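Side-chain contacts in Exo-arabinanase (Penicillium chrysogenum, PDB 3A72), which probably cleaves alpha-1,5-linked arabinan from the chain end as an exo-acting glycoside hydrolase, and is seen here with arabinobiose bound: residues A[44-47]-A[48-51]; A[89-93]-A[94-98]; A[211-214]-A[215-219]; A[322-325]-A[326-329]. All blocks are in the same frame, centred on the assembly; numbering follows the deposited sequence.

Contact 1: A[44-47]-A[48-51]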
ATOM      1  N   SER A  44     -16.920  -7.882  -7.161  1.00  6.67           N
ATOM      2  CA  SER A  44     -17.935  -8.897  -7.422  1.00  6.70           C
ATOM      3  C   SER A  44     -19.309  -8.221  -7.412  1.00  7.16           C
ATOM      4  O   SER A  44     -19.571  -7.276  -6.695  1.00  7.77           O
ATOM      5  CB  SER A  44     -17.810 -10.023  -6.444  1.00  7.30           C
ATOM      6  OG  SER A  44     -17.936  -9.582  -5.089  1.00  7.12           O
ATOM      7  N   PRO A  45     -20.260  -8.785  -8.198  1.00  8.39           N
ATOM      8  CA  PRO A  45     -21.624  -8.263  -8.128  1.00  8.49           C
ATOM      9  C   PRO A  45     -22.266  -8.534  -6.793  1.00  8.07           C
ATOM     10  O   PRO A  45     -22.058  -9.586  -6.169  1.00  8.98           O
ATOM     11  CB  PRO A  45     -22.351  -9.095  -9.223  1.00 11.89           C
ATOM     12  CG  PRO A  45     -21.395  -9.927  -9.885  1.00 13.90           C
ATOM     13  CD  PRO A  45     -20.104  -9.900  -9.148  1.00 10.14           C
ATOM     14  N   GLU A  46     -23.032  -7.549  -6.281  1.00  7.77           N
ATOM     15  CA  GLU A  46     -23.638  -7.583  -4.976  1.00  8.33           C
ATOM     16  C   GLU A  46     -25.140  -7.606  -5.100  1.00  9.86           C
ATOM     17  O   GLU A  46     -25.689  -7.018  -6.059  1.00 11.25           O
ATOM     18  CB  GLU A  46     -23.233  -6.317  -4.195  1.00  8.75           C
ATOM     19  CG  GLU A  46     -21.727  -6.162  -3.982  1.00  7.26           C
ATOM     20  CD  GLU A  46     -21.420  -4.908  -3.222  1.00  6.50           C
ATOM     21  OE1 GLU A  46     -21.586  -3.815  -3.821  1.00  6.42           O
ATOM     22  OE2 GLU A  46     -21.037  -4.976  -2.023  1.00  6.86           O
ATOM     23  N   PRO A  47     -25.857  -8.193  -4.155  1.00 12.66           N
ATOM     24  CA  PRO A  47     -25.355  -8.940  -2.985  1.00 12.28           C
ATOM     25  C   PRO A  47     -24.785 -10.282  -3.395  1.00 11.97           C
ATOM     26  O   PRO A  47     -25.017 -10.813  -4.521  1.00 14.22           O
ATOM     27  CB  PRO A  47     -26.637  -9.149  -2.136  1.00 15.94           C
ATOM     28  CG  PRO A  47     -27.710  -9.184  -3.150  1.00 18.27           C
ATOM     29  CD  PRO A  47     -27.349  -8.162  -4.230  1.00 18.30           C
ATOM     30  N   PRO A  48     -24.060 -10.947  -2.526  1.00 11.84           N
ATOM     31  CA  PRO A  48     -23.706 -10.462  -1.200  1.00 11.31           C
ATOM     32  C   PRO A  48     -22.621  -9.431  -1.213  1.00  8.83           C
ATOM     33  O   PRO A  48     -22.048  -9.102  -2.264  1.00  9.05           O
ATOM     34  CB  PRO A  48     -23.149 -11.734  -0.507  1.00 15.77           C
ATOM     35  CG  PRO A  48     -22.635 -12.553  -1.620  1.00 19.61           C
ATOM     36  CD  PRO A  48     -23.533 -12.299  -2.792  1.00 16.10           C
ATOM     37  N   ALA A  49     -22.318  -8.868  -0.083  1.00  8.05           N
ATOM     38  CA  ALA A  49     -21.378  -7.742   0.009  1.00  7.51           C
ATOM     39  C   ALA A  49     -19.952  -8.170  -0.405  1.00  6.76           C
ATOM     40  O   ALA A  49     -19.513  -9.295  -0.143  1.00  7.76           O
ATOM     41  CB  ALA A  49     -21.342  -7.196   1.427  1.00  8.49           C
ATOM     42  N   VAL A  50     -19.244  -7.241  -1.039  1.00  6.06           N
ATOM     43  CA  VAL A  50     -17.873  -7.518  -1.469  1.00  5.70           C
ATOM     44  C   VAL A  50     -16.979  -7.857  -0.259  1.00  5.66           C
ATOM     45  O   VAL A  50     -17.223  -7.486   0.896  1.00  5.77           O
ATOM     46  CB  VAL A  50     -17.295  -6.353  -2.284  1.00  5.93           C
ATOM     47  CG1 VAL A  50     -17.986  -6.225  -3.634  1.00  6.25           C
ATOM     48  CG2 VAL A  50     -17.319  -5.028  -1.487  1.00  6.15           C
ATOM     49  N   TYR A  51     -15.904  -8.595  -0.584  1.00  5.69           N
ATOM     50  CA  TYR A  51     -14.955  -9.103   0.385  1.00  5.36           C
ATOM     51  C   TYR A  51     -13.550  -8.952  -0.162  1.00  5.15           C
ATOM     52  O   TYR A  51     -13.359  -8.727  -1.371  1.00  5.57           O
ATOM     53  CB  TYR A  51     -15.278 -10.629   0.709  1.00  6.39           C
ATOM     54  CG  TYR A  51     -15.278 -11.439  -0.581  1.00  6.48           C
ATOM     55  CD1 TYR A  51     -14.117 -11.923  -1.174  1.00  7.24           C
ATOM     56  CD2 TYR A  51     -16.448 -11.713  -1.246  1.00  7.46           C
ATOM     57  CE1 TYR A  51     -14.097 -12.622  -2.347  1.00  8.14           C
ATOM     58  CE2 TYR A  51     -16.453 -12.420  -2.435  1.00  8.52           C
ATOM     59  CZ  TYR A  51     -15.269 -12.876  -2.986  1.00  8.63           C
ATOM     60  OH  TYR A  51     -15.304 -13.570  -4.164  1.00 11.48           O
TER
HETATM   61  O   HOH W   1     -15.702  -9.229  -3.489  1.00  6.23           O
HETATM   62  O   HOH W   2     -20.392 -10.247  -4.176  1.00 10.07           O

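Contact 2: A[89-93]-A[94-98]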
ATOM      1  N   PRO A  89       5.624  -7.959  13.121  1.00  6.46           N
ATOM      2  CA  PRO A  89       6.973  -8.402  13.398  1.00  7.24           C
ATOM      3  C   PRO A  89       7.356  -8.491  14.832  1.00  7.51           C
ATOM      4  O   PRO A  89       8.457  -8.959  15.172  1.00  9.32           O
ATOM      5  CB  PRO A  89       7.842  -7.329  12.677  1.00  8.59           C
ATOM      6  CG  PRO A  89       6.995  -6.179  12.457  1.00 20.09           C
ATOM      7  CD  PRO A  89       5.570  -6.606  12.572  1.00  8.16           C
ATOM      8  N   GLU A  90       6.454  -8.074  15.710  1.00  7.82           N
ATOM      9  CA  GLU A  90       6.605  -8.116  17.161  1.00  8.20           C
ATOM     10  C   GLU A  90       5.226  -8.129  17.779  1.00  7.64           C
ATOM     11  O   GLU A  90       4.258  -7.701  17.138  1.00  8.36           O
ATOM     12  CB  GLU A  90       7.439  -6.943  17.663  1.00  8.99           C
ATOM     13  CG  GLU A  90       6.799  -5.608  17.464  1.00 10.79           C
ATOM     14  CD  GLU A  90       7.616  -4.476  17.930  1.00 14.60           C
ATOM     15  OE1 GLU A  90       7.752  -4.318  19.170  1.00 18.17           O
ATOM     16  OE2 GLU A  90       8.116  -3.720  17.082  1.00 24.65           O
ATOM     17  N   ARG A  91       5.132  -8.564  19.019  1.00  7.68           N
ATOM     18  CA  ARG A  91       3.870  -8.525  19.761  1.00  7.84           C
ATOM     19  C   ARG A  91       3.410  -7.082  19.852  1.00  7.76           C
ATOM     20  O   ARG A  91       4.191  -6.180  20.137  1.00  8.53           O
ATOM     21  CB  ARG A  91       4.126  -9.130  21.140  1.00  9.43           C
ATOM     22  CG  ARG A  91       2.958  -8.958  22.126  1.00  9.20           C
ATOM     23  CD  ARG A  91       3.135  -9.789  23.384  1.00 10.15           C
ATOM     24  NE  ARG A  91       2.804 -11.192  23.264  1.00  9.86           N
ATOM     25  CZ  ARG A  91       1.569 -11.707  23.366  1.00 11.68           C
ATOM     26  NH1 ARG A  91       0.534 -10.893  23.522  1.00 13.34           N
ATOM     27  NH2 ARG A  91       1.355 -13.013  23.307  1.00 16.25           N
ATOM     28  N   VAL A  92       2.105  -6.868  19.735  1.00  7.89           N
ATOM     29  CA  VAL A  92       1.450  -5.609  20.045  1.00  7.96           C
ATOM     30  C   VAL A  92       0.303  -5.913  20.980  1.00  7.80           C
ATOM     31  O   VAL A  92      -0.650  -6.581  20.588  1.00  8.76           O
ATOM     32  CB  VAL A  92       0.985  -4.825  18.788  1.00  7.66           C
ATOM     33  CG1 VAL A  92       0.281  -3.561  19.238  1.00  8.52           C
ATOM     34  CG2 VAL A  92       2.163  -4.501  17.901  1.00  8.38           C
ATOM     35  N   GLY A  93       0.414  -5.506  22.253  1.00  8.69           N
ATOM     36  CA  GLY A  93      -0.646  -5.788  23.207  1.00  9.46           C
ATOM     37  C   GLY A  93      -0.817  -7.270  23.376  1.00  9.45           C
ATOM     38  O   GLY A  93       0.118  -8.034  23.629  1.00 10.52           O
ATOM     39  N   SER A  94      -2.027  -7.735  23.237  1.00  9.75           N
ATOM     40  CA  SER A  94      -2.410  -9.151  23.419  1.00 10.02           C
ATOM     41  C   SER A  94      -2.175  -9.966  22.139  1.00 10.30           C
ATOM     42  O   SER A  94      -2.424 -11.160  22.176  1.00 10.53           O
ATOM     43  CB  SER A  94      -3.882  -9.305  23.832  1.00 11.28           C
ATOM     44  OG  SER A  94      -4.743  -8.985  22.740  1.00 11.58           O
ATOM     45  N   PHE A  95      -1.682  -9.365  21.059  1.00  8.77           N
ATOM     46  CA  PHE A  95      -1.513 -10.026  19.774  1.00  8.07           C
ATOM     47  C   PHE A  95      -0.042 -10.374  19.535  1.00  8.25           C
ATOM     48  O   PHE A  95       0.850  -9.497  19.460  1.00  8.54           O
ATOM     49  CB  PHE A  95      -2.044  -9.145  18.627  1.00  8.78           C
ATOM     50  CG  PHE A  95      -3.520  -8.925  18.710  1.00  8.49           C
ATOM     51  CD1 PHE A  95      -4.364  -9.785  18.021  1.00  9.46           C
ATOM     52  CD2 PHE A  95      -4.092  -7.914  19.453  1.00  9.25           C
ATOM     53  CE1 PHE A  95      -5.730  -9.621  18.088  1.00 10.85           C
ATOM     54  CE2 PHE A  95      -5.454  -7.738  19.531  1.00 10.19           C
ATOM     55  CZ  PHE A  95      -6.285  -8.606  18.858  1.00 10.70           C
ATOM     56  N   LYS A  96       0.219 -11.695  19.461  1.00  7.76           N
ATOM     57  CA  LYS A  96       1.579 -12.174  19.288  1.00  8.07           C
ATOM     58  C   LYS A  96       2.203 -11.715  17.997  1.00  7.56           C
ATOM     59  O   LYS A  96       1.525 -11.503  16.987  1.00  7.84           O
ATOM     60  CB  LYS A  96       1.544 -13.764  19.250  1.00 11.34           C
ATOM     61  CG  LYS A  96       1.583 -14.392  20.595  1.00 18.96           C
ATOM     62  CD  LYS A  96       1.529 -15.921  20.494  1.00 20.01           C
ATOM     63  CE  LYS A  96       2.609 -16.432  19.562  1.00 20.11           C
ATOM     64  NZ  LYS A  96       2.736 -17.927  19.838  1.00 20.06           N
ATOM     65  N   LYS A  97       3.556 -11.661  17.977  1.00  7.95           N
ATOM     66  CA  LYS A  97       4.319 -11.671  16.740  1.00  7.76           C
ATOM     67  C   LYS A  97       3.752 -12.717  15.806  1.00  7.29           C
ATOM     68  O   LYS A  97       3.461 -13.845  16.255  1.00  7.96           O
ATOM     69  CB  LYS A  97       5.753 -11.990  17.065  1.00  8.83           C
ATOM     70  CG  LYS A  97       6.711 -12.041  15.893  1.00 10.16           C
ATOM     71  CD  LYS A  97       8.128 -12.276  16.294  1.00 16.18           C
ATOM     72  CE  LYS A  97       8.509 -13.642  16.826  1.00 30.72           C
ATOM     73  NZ  LYS A  97       9.995 -14.028  16.663  1.00 36.18           N
ATOM     74  N   GLY A  98       3.606 -12.362  14.547  1.00  7.10           N
ATOM     75  CA  GLY A  98       3.081 -13.298  13.573  1.00  7.57           C
ATOM     76  C   GLY A  98       1.598 -13.285  13.426  1.00  6.87           C
ATOM     77  O   GLY A  98       1.049 -13.919  12.494  1.00  7.25           O
TER
HETATM   78  O   HOH W   3      -1.448 -14.138  22.643  1.00 27.81           O

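Contact 3: A[211-214]-A[215-219]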
ATOM      1  N   THR A 211       8.964   2.620   4.132  1.00  5.13           N
ATOM      2  CA  THR A 211       9.938   1.534   4.303  1.00  4.99           C
ATOM      3  C   THR A 211      11.056   2.022   5.216  1.00  4.83           C
ATOM      4  O   THR A 211      11.569   3.135   5.077  1.00  5.88           O
ATOM      5  CB  THR A 211      10.436   1.007   2.951  1.00  5.31           C
ATOM      6  OG1 THR A 211      11.195  -0.208   3.169  1.00  7.56           O
ATOM      7  CG2 THR A 211      11.328   1.918   2.177  1.00  6.70           C
ATOM      8  N   LYS A 212      11.488   1.161   6.154  1.00  6.08           N
ATOM      9  CA  LYS A 212      12.571   1.486   7.049  1.00  5.59           C
ATOM     10  C   LYS A 212      13.921   1.217   6.396  1.00  5.72           C
ATOM     11  O   LYS A 212      14.162   0.152   5.806  1.00  8.60           O
ATOM     12  CB  LYS A 212      12.432   0.659   8.335  1.00  6.43           C
ATOM     13  CG  LYS A 212      13.364   1.138   9.430  1.00  7.16           C
ATOM     14  CD  LYS A 212      13.153   0.362  10.731  1.00  8.68           C
ATOM     15  CE  LYS A 212      13.967   0.971  11.879  1.00 10.22           C
ATOM     16  NZ  LYS A 212      13.776   0.179  13.101  1.00 12.70           N
ATOM     17  N   LEU A 213      14.844   2.153   6.521  1.00  5.69           N
ATOM     18  CA  LEU A 213      16.169   2.060   5.950  1.00  5.68           C
ATOM     19  C   LEU A 213      17.172   1.533   6.978  1.00  5.40           C
ATOM     20  O   LEU A 213      16.914   1.586   8.200  1.00  6.05           O
ATOM     21  CB  LEU A 213      16.595   3.463   5.491  1.00  5.95           C
ATOM     22  CG  LEU A 213      15.643   4.119   4.471  1.00  5.73           C
ATOM     23  CD1 LEU A 213      16.198   5.450   4.002  1.00  6.33           C
ATOM     24  CD2 LEU A 213      15.340   3.201   3.300  1.00  6.41           C
ATOM     25  N   PRO A 214      18.303   1.018   6.527  1.00  5.61           N
ATOM     26  CA  PRO A 214      19.232   0.323   7.447  1.00  6.35           C
ATOM     27  C   PRO A 214      19.944   1.225   8.442  1.00  6.51           C
ATOM     28  O   PRO A 214      20.533   0.708   9.374  1.00  8.34           O
ATOM     29  CB  PRO A 214      20.223  -0.369   6.478  1.00  7.28           C
ATOM     30  CG  PRO A 214      20.171   0.508   5.225  1.00  6.83           C
ATOM     31  CD  PRO A 214      18.687   0.805   5.115  1.00  6.13           C
ATOM     32  N   ASN A 215      19.913   2.538   8.240  1.00  6.13           N
ATOM     33  CA  ASN A 215      20.477   3.480   9.190  1.00  6.30           C
ATOM     34  C   ASN A 215      19.449   4.027  10.176  1.00  6.46           C
ATOM     35  O   ASN A 215      19.756   4.949  10.922  1.00  8.97           O
ATOM     36  CB  ASN A 215      21.128   4.642   8.452  1.00  6.43           C
ATOM     37  CG  ASN A 215      20.121   5.511   7.706  1.00  6.14           C
ATOM     38  OD1 ASN A 215      18.936   5.128   7.613  1.00  6.15           O
ATOM     39  ND2 ASN A 215      20.547   6.660   7.224  1.00  6.14           N
ATOM     40  N   GLY A 216      18.259   3.452  10.202  1.00  6.57           N
ATOM     41  CA  GLY A 216      17.208   3.856  11.132  1.00  7.27           C
ATOM     42  C   GLY A 216      16.307   4.958  10.638  1.00  6.20           C
ATOM     43  O   GLY A 216      15.332   5.294  11.283  1.00  7.46           O
ATOM     44  N   GLN A 217      16.625   5.569   9.488  1.00  5.80           N
ATOM     45  CA  GLN A 217      15.642   6.475   8.884  1.00  5.33           C
ATOM     46  C   GLN A 217      14.484   5.707   8.280  1.00  5.06           C
ATOM     47  O   GLN A 217      14.653   4.577   7.840  1.00  7.45           O
ATOM     48  CB  GLN A 217      16.317   7.276   7.759  1.00  5.23           C
ATOM     49  CG  GLN A 217      17.375   8.250   8.229  1.00  5.70           C
ATOM     50  CD  GLN A 217      17.892   9.070   7.066  1.00  5.27           C
ATOM     51  OE1 GLN A 217      18.571   8.541   6.199  1.00  5.95           O
ATOM     52  NE2 GLN A 217      17.498  10.335   7.025  1.00  6.08           N
ATOM     53  N   TYR A 218      13.331   6.326   8.269  1.00  5.09           N
ATOM     54  CA  TYR A 218      12.151   5.839   7.569  1.00  5.01           C
ATOM     55  C   TYR A 218      11.959   6.687   6.341  1.00  5.05           C
ATOM     56  O   TYR A 218      12.024   7.927   6.390  1.00  5.86           O
ATOM     57  CB  TYR A 218      10.898   5.899   8.449  1.00  5.65           C
ATOM     58  CG  TYR A 218      10.957   4.969   9.636  1.00  5.81           C
ATOM     59  CD1 TYR A 218      10.303   3.735   9.618  1.00  6.02           C
ATOM     60  CD2 TYR A 218      11.682   5.309  10.788  1.00  6.53           C
ATOM     61  CE1 TYR A 218      10.350   2.887  10.716  1.00  7.02           C
ATOM     62  CE2 TYR A 218      11.725   4.448  11.867  1.00  7.57           C
ATOM     63  CZ  TYR A 218      11.082   3.249  11.852  1.00  7.67           C
ATOM     64  OH  TYR A 218      11.137   2.414  12.934  1.00  9.89           O
ATOM     65  N   PHE A 219      11.714   6.000   5.216  1.00  4.85           N
ATOM     66  CA  PHE A 219      11.421   6.583   3.901  1.00  4.50           C
ATOM     67  C   PHE A 219       9.911   6.553   3.693  1.00  4.11           C
ATOM     68  O   PHE A 219       9.329   5.478   3.559  1.00  4.83           O
ATOM     69  CB  PHE A 219      12.171   5.791   2.842  1.00  5.05           C
ATOM     70  CG  PHE A 219      12.006   6.220   1.430  1.00  4.52           C
ATOM     71  CD1 PHE A 219      12.888   7.169   0.893  1.00  5.45           C
ATOM     72  CD2 PHE A 219      11.010   5.736   0.602  1.00  4.92           C
ATOM     73  CE1 PHE A 219      12.736   7.591  -0.406  1.00  5.42           C
ATOM     74  CE2 PHE A 219      10.878   6.150  -0.710  1.00  4.87           C
ATOM     75  CZ  PHE A 219      11.749   7.082  -1.219  1.00  5.07           C
TER
HETATM   76  O   HOH W   4      11.184  -0.520  13.950  1.00 12.76           O
HETATM   77  O   HOH W   5      13.021   3.158  14.707  1.00 19.79           O

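Contact 4: A[322-325]-A[326-329]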
ATOM      1  N   SER A 322      12.380 -12.386   1.663  1.00  4.83           N
ATOM      2  CA  SER A 322      13.448 -12.585   2.619  1.00  5.30           C
ATOM      3  C   SER A 322      14.559 -13.504   2.119  1.00  5.12           C
ATOM      4  O   SER A 322      15.717 -13.402   2.583  1.00  5.92           O
ATOM      5  CB  SER A 322      12.875 -13.138   3.907  1.00  6.03           C
ATOM      6  OG  SER A 322      12.183 -14.324   3.712  1.00  6.68           O
ATOM      7  N   GLU A 323      14.235 -14.368   1.206  1.00  4.72           N
ATOM      8  CA  GLU A 323      15.143 -15.442   0.805  1.00  4.96           C
ATOM      9  C   GLU A 323      16.470 -14.904   0.334  1.00  5.04           C
ATOM     10  O   GLU A 323      16.568 -13.882  -0.345  1.00  5.44           O
ATOM     11  CB  GLU A 323      14.538 -16.333  -0.238  1.00  5.51           C
ATOM     12  CG  GLU A 323      13.481 -17.286   0.289  1.00  5.79           C
ATOM     13  CD  GLU A 323      12.146 -16.750   0.579  1.00  5.74           C
ATOM     14  OE1 GLU A 323      11.817 -15.595   0.274  1.00  5.98           O
ATOM     15  OE2 GLU A 323      11.363 -17.555   1.262  1.00  7.93           O
ATOM     16  N   ASP A 324      17.517 -15.638   0.681  1.00  5.73           N
ATOM     17  CA  ASP A 324      18.868 -15.291   0.220  1.00  6.20           C
ATOM     18  C   ASP A 324      19.209 -13.871   0.672  1.00  6.13           C
ATOM     19  O   ASP A 324      19.991 -13.192   0.020  1.00  8.18           O
ATOM     20  CB  ASP A 324      19.031 -15.486  -1.273  1.00  6.99           C
ATOM     21  CG  ASP A 324      18.863 -16.888  -1.722  1.00  8.79           C
ATOM     22  OD1 ASP A 324      18.869 -17.846  -0.960  1.00 10.43           O
ATOM     23  OD2 ASP A 324      18.713 -17.038  -2.970  1.00 15.66           O
ATOM     24  N   GLY A 325      18.681 -13.403   1.798  1.00  6.34           N
ATOM     25  CA  GLY A 325      19.018 -12.085   2.309  1.00  7.24           C
ATOM     26  C   GLY A 325      18.480 -10.938   1.488  1.00  6.95           C
ATOM     27  O   GLY A 325      19.134  -9.883   1.386  1.00  8.88           O
ATOM     28  N   GLY A 326      17.323 -11.100   0.870  1.00  6.21           N
ATOM     29  CA  GLY A 326      16.681 -10.005   0.128  1.00  6.66           C
ATOM     30  C   GLY A 326      16.952  -9.969  -1.356  1.00  5.66           C
ATOM     31  O   GLY A 326      16.865  -8.930  -1.979  1.00  6.44           O
ATOM     32  N   ARG A 327      17.249 -11.129  -1.928  1.00  6.00           N
ATOM     33  CA  ARG A 327      17.651 -11.198  -3.313  1.00  6.08           C
ATOM     34  C   ARG A 327      16.535 -11.009  -4.351  1.00  5.47           C
ATOM     35  O   ARG A 327      16.834 -10.593  -5.460  1.00  6.16           O
ATOM     36  CB  ARG A 327      18.300 -12.595  -3.521  1.00  6.57           C
ATOM     37  CG  ARG A 327      18.796 -12.776  -4.969  1.00  7.07           C
ATOM     38  CD  ARG A 327      19.702 -14.045  -5.037  1.00  8.47           C
ATOM     39  NE  ARG A 327      19.942 -14.317  -6.468  1.00  8.80           N
ATOM     40  CZ  ARG A 327      20.623 -15.388  -6.869  1.00 11.24           C
ATOM     41  NH1 ARG A 327      21.178 -16.202  -6.010  1.00 14.70           N
ATOM     42  NH2 ARG A 327      20.740 -15.571  -8.167  1.00 16.03           N
ATOM     43  N   TYR A 328      15.299 -11.355  -4.040  1.00  5.96           N
ATOM     44  CA  TYR A 328      14.221 -11.401  -5.044  1.00  5.51           C
ATOM     45  C   TYR A 328      13.160 -10.366  -4.713  1.00  5.45           C
ATOM     46  O   TYR A 328      12.745 -10.178  -3.580  1.00  6.59           O
ATOM     47  CB  TYR A 328      13.625 -12.815  -5.069  1.00  6.69           C
ATOM     48  CG  TYR A 328      14.620 -13.846  -5.553  1.00  7.28           C
ATOM     49  CD1 TYR A 328      14.860 -14.029  -6.904  1.00  8.26           C
ATOM     50  CD2 TYR A 328      15.371 -14.562  -4.621  1.00  8.84           C
ATOM     51  CE1 TYR A 328      15.775 -14.949  -7.352  1.00 10.67           C
ATOM     52  CE2 TYR A 328      16.296 -15.510  -5.086  1.00 10.87           C
ATOM     53  CZ  TYR A 328      16.485 -15.681  -6.429  1.00 11.96           C
ATOM     54  OH  TYR A 328      17.417 -16.583  -6.894  1.00 15.78           O
ATOM     55  N   LEU A 329      12.689  -9.699  -5.791  1.00  5.12           N
ATOM     56  CA  LEU A 329      11.668  -8.678  -5.709  1.00  4.67           C
ATOM     57  C   LEU A 329      10.355  -9.119  -6.374  1.00  4.54           C
ATOM     58  O   LEU A 329      10.353  -9.437  -7.573  1.00  5.43           O
ATOM     59  CB  LEU A 329      12.154  -7.425  -6.438  1.00  4.70           C
ATOM     60  CG  LEU A 329      11.182  -6.228  -6.442  1.00  4.95           C
ATOM     61  CD1 LEU A 329      11.043  -5.614  -5.063  1.00  5.87           C
ATOM     62  CD2 LEU A 329      11.627  -5.210  -7.470  1.00  5.62           C
TER
HETATM   63  O   HOH W   6      14.489 -12.755  -1.726  1.00  7.71           O

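Contact 1: A[44-47]-A[48-51]
Glu46 reaches over to the backbone of Val50 and supplies the direct hydrogen bond that ties 44-47 to 48-51. Val50 N donates to Glu46 OE2 over 3.1 Å at 157°, meeting the anti side of the carboxylate 29° out of its plane. The chain runs straight beyond CG (chi2 180°), which carries the carboxylate across the turn. OE2 also forms a salt bridge with Arg80 NH2, and OE1 bonds Thr109 OG1, so both oxygens are gripped and the group's rotation is fixed; the arginine would be expected to favour the charged form.

Two waters fill out the polar network. Water 2 accepts from Ser44 OG at 2.7 Å and donates to Pro45 O and Pro48 O, stitching three parts of the loop together. Water 1 donates to Ser44 OG at 2.8 Å, accepts from Tyr51 N, and sits 3.3 Å above the plane of the Tyr51 ring, over its centre.

This is the loop between strands 36-42 and 52-57 of one four-stranded propeller blade, and the peptide bonds before Pro47 and Pro48 are both cis. These two bends reverse the chain within a few residues.

Van der Waals contact centres on Val50, whose CG1 methyl lies against the Glu46 carboxyl carbon CD (3.7 Å) and Ser44 O (3.6 Å). Tyr18 covers Ser44, Pro45 and Tyr51, and the Val50 side chain stands about 11 Å from a bound arabinofuranose.

CA-H...O contacts form a separate kind: Pro48 O takes them from Glu46 and Pro47, and Glu46 CG lies 3.4 Å from Pro48 O.

Contact 2: A[89-93]-A[94-98]
Arg91 folds its side chain back across the partner arm, laying one face of its guanidinium over Lys96 CA and Phe95 C, with Lys96 CA 4.0 Å above the plane near its centre. A type II' turn from Val92 to Phe95, with one antiparallel bridge, forms the tip of the connection between strands 82-87 and 100-106 of a propeller blade. Arg91 NH2 comes within 3.1 Å of Lys96 CG, while the charged ends of the two residues stay apart.

The next layer holds the guanidinium in place. Its NH1 donates to Gly93 O at 2.9 Å, almost exactly within the guanidinium plane and on a carbonyl lone pair. NH2 donates to water 3, which in turn donates to Ser94 O. The bend at chi3 (-79°) is what turns the group back over the turn.

Further out, the paired backbones of Val92 and Phe95 set the platform, with Val92 N donating to Phe95 O at 2.9 Å and Phe95 N to Val92 O at 3.0 Å. Gly93 occupies the positive-phi corner of the turn, a conformation glycine accepts readily. Val92 and Phe95 both rest on Leu186, and Glu90 OE1 accepts from Gly159 N, so the connection is moored to neighbouring loops. At the open end Lys97 passes alongside the backbone of Pro89, its CD 3.5 Å from Pro89 O.

Contact 3: A[211-214]-A[215-219]
Lys212 lies stretched over one face of the Tyr218 ring, making a CH-pi contact in which CG stands 4.0 Å from the ring centroid and 22° off the normal. CG leaves anti to the backbone N (chi1 -169°) and the chain stays extended, so its methylenes follow the ring outward until CE is 3.3 Å from Tyr218 OH. At the end, water 4 accepts from Lys212 NZ at 2.8 Å and also bonds the phenol oxygen. Water 5 bonds Tyr218 OH near the ring plane and NZ only weakly.

On the other face of the sheet Thr211 turns its CG2 methyl against Phe219, 4.0 Å from CB. Leu213 slants in beside it with CD2 at 4.1 Å from Phe219 CB. Phe219 points into the interface between blades, meeting Tyr239 and Leu241 of its own sheet and Ile282 of the next.

The two strands form a beta hairpin of the propeller blade, joined by a type I turn from Leu213 to Gly216 with a G1 beta bulge. Leu213 N donates almost head-on to Gln217 O, and Gly216 N donates back to Leu213 O; Gly216 has the positive phi that this bulge uses. Thr211 and Phe219 are the hydrogen-bonded pair beyond it.

Asn215 and Gln217 link reciprocally beside the turn. Asn215 OD1 accepts from Gln217 N at 3.0 Å, an Asx turn, with the donor well above the carbonyl plane. Its ND2 donates to Gln217 OE1 at 2.9 Å, and this bond keeps close to the plane of the Asn215 amide.

Contact 4: A[322-325]-A[326-329]
Asp324 and Arg327 cross at a slant, touching at their CB atoms, because Arg327 CG stands anti to its own backbone N (chi1 -179°) and the chain runs straight to NE, while Asp324 CG points back beside its amide. Asp324 CB lies 3.7 Å from Arg327 CB, and the carboxylate and guanidinium planes are 38° apart. Asp324 OD2 to Arg327 NH1 is 4.0 Å, beyond a salt bridge, and any attraction between the two charges is probably weak at this separation; the salt-bridge partner of Arg327 is Asp350, through NE.

Tyr328 turns its ring edge to the same carboxylate, with CE2 3.6 Å from Asp324 OD2 and the two planes 50° apart. Arg327 CG lies over a ring face of Tyr328, and Tyr328 OH sits 3.3 Å above the centre of the Arg327 guanidinium plane.

The backbone makes a short, weakly bonded helical turn, left-handed at Asp324, Gly325 and Gly326, that links strand 317-320 to strand 328-333. Glu323 O accepts from Gly326 N at 3.1 Å and from Arg327 N at 3.2 Å, the latter nearly straight. Water 6 donates to Glu323 O as well, over 2.7 Å, and accepts from Tyr328 N. Glu323 OE1 accepts from Gln30 NE2 at the end of strand 23-30, and Gly326 O from Thr273 OG1 at the end of strand 269-273, bonding the turn to both neighbouring sheets in the ring.

In the fold
Contacts 1 to 4 follow one another along the chain, each in a connection between strands of a different four-stranded antiparallel sheet of a six-bladed beta-propeller. Contacts 2, 3 and 4 all join the first and second of their blade's consecutive strands, whereas contact 1 joins the second and third, at the other end of a blade; the Val50 side chain there is about 11 Å from a bound arabinofuranose, too far to touch it. Between centres, contacts 3 and 4 are about 18 Å apart, contacts 2 and 3 about 21 Å, and contacts 1 and 3, on opposite sides of the chain's centre, about 39 Å. None touches another. N-terminal strand 6-10 completes the sheet of contact 4, closing the ring.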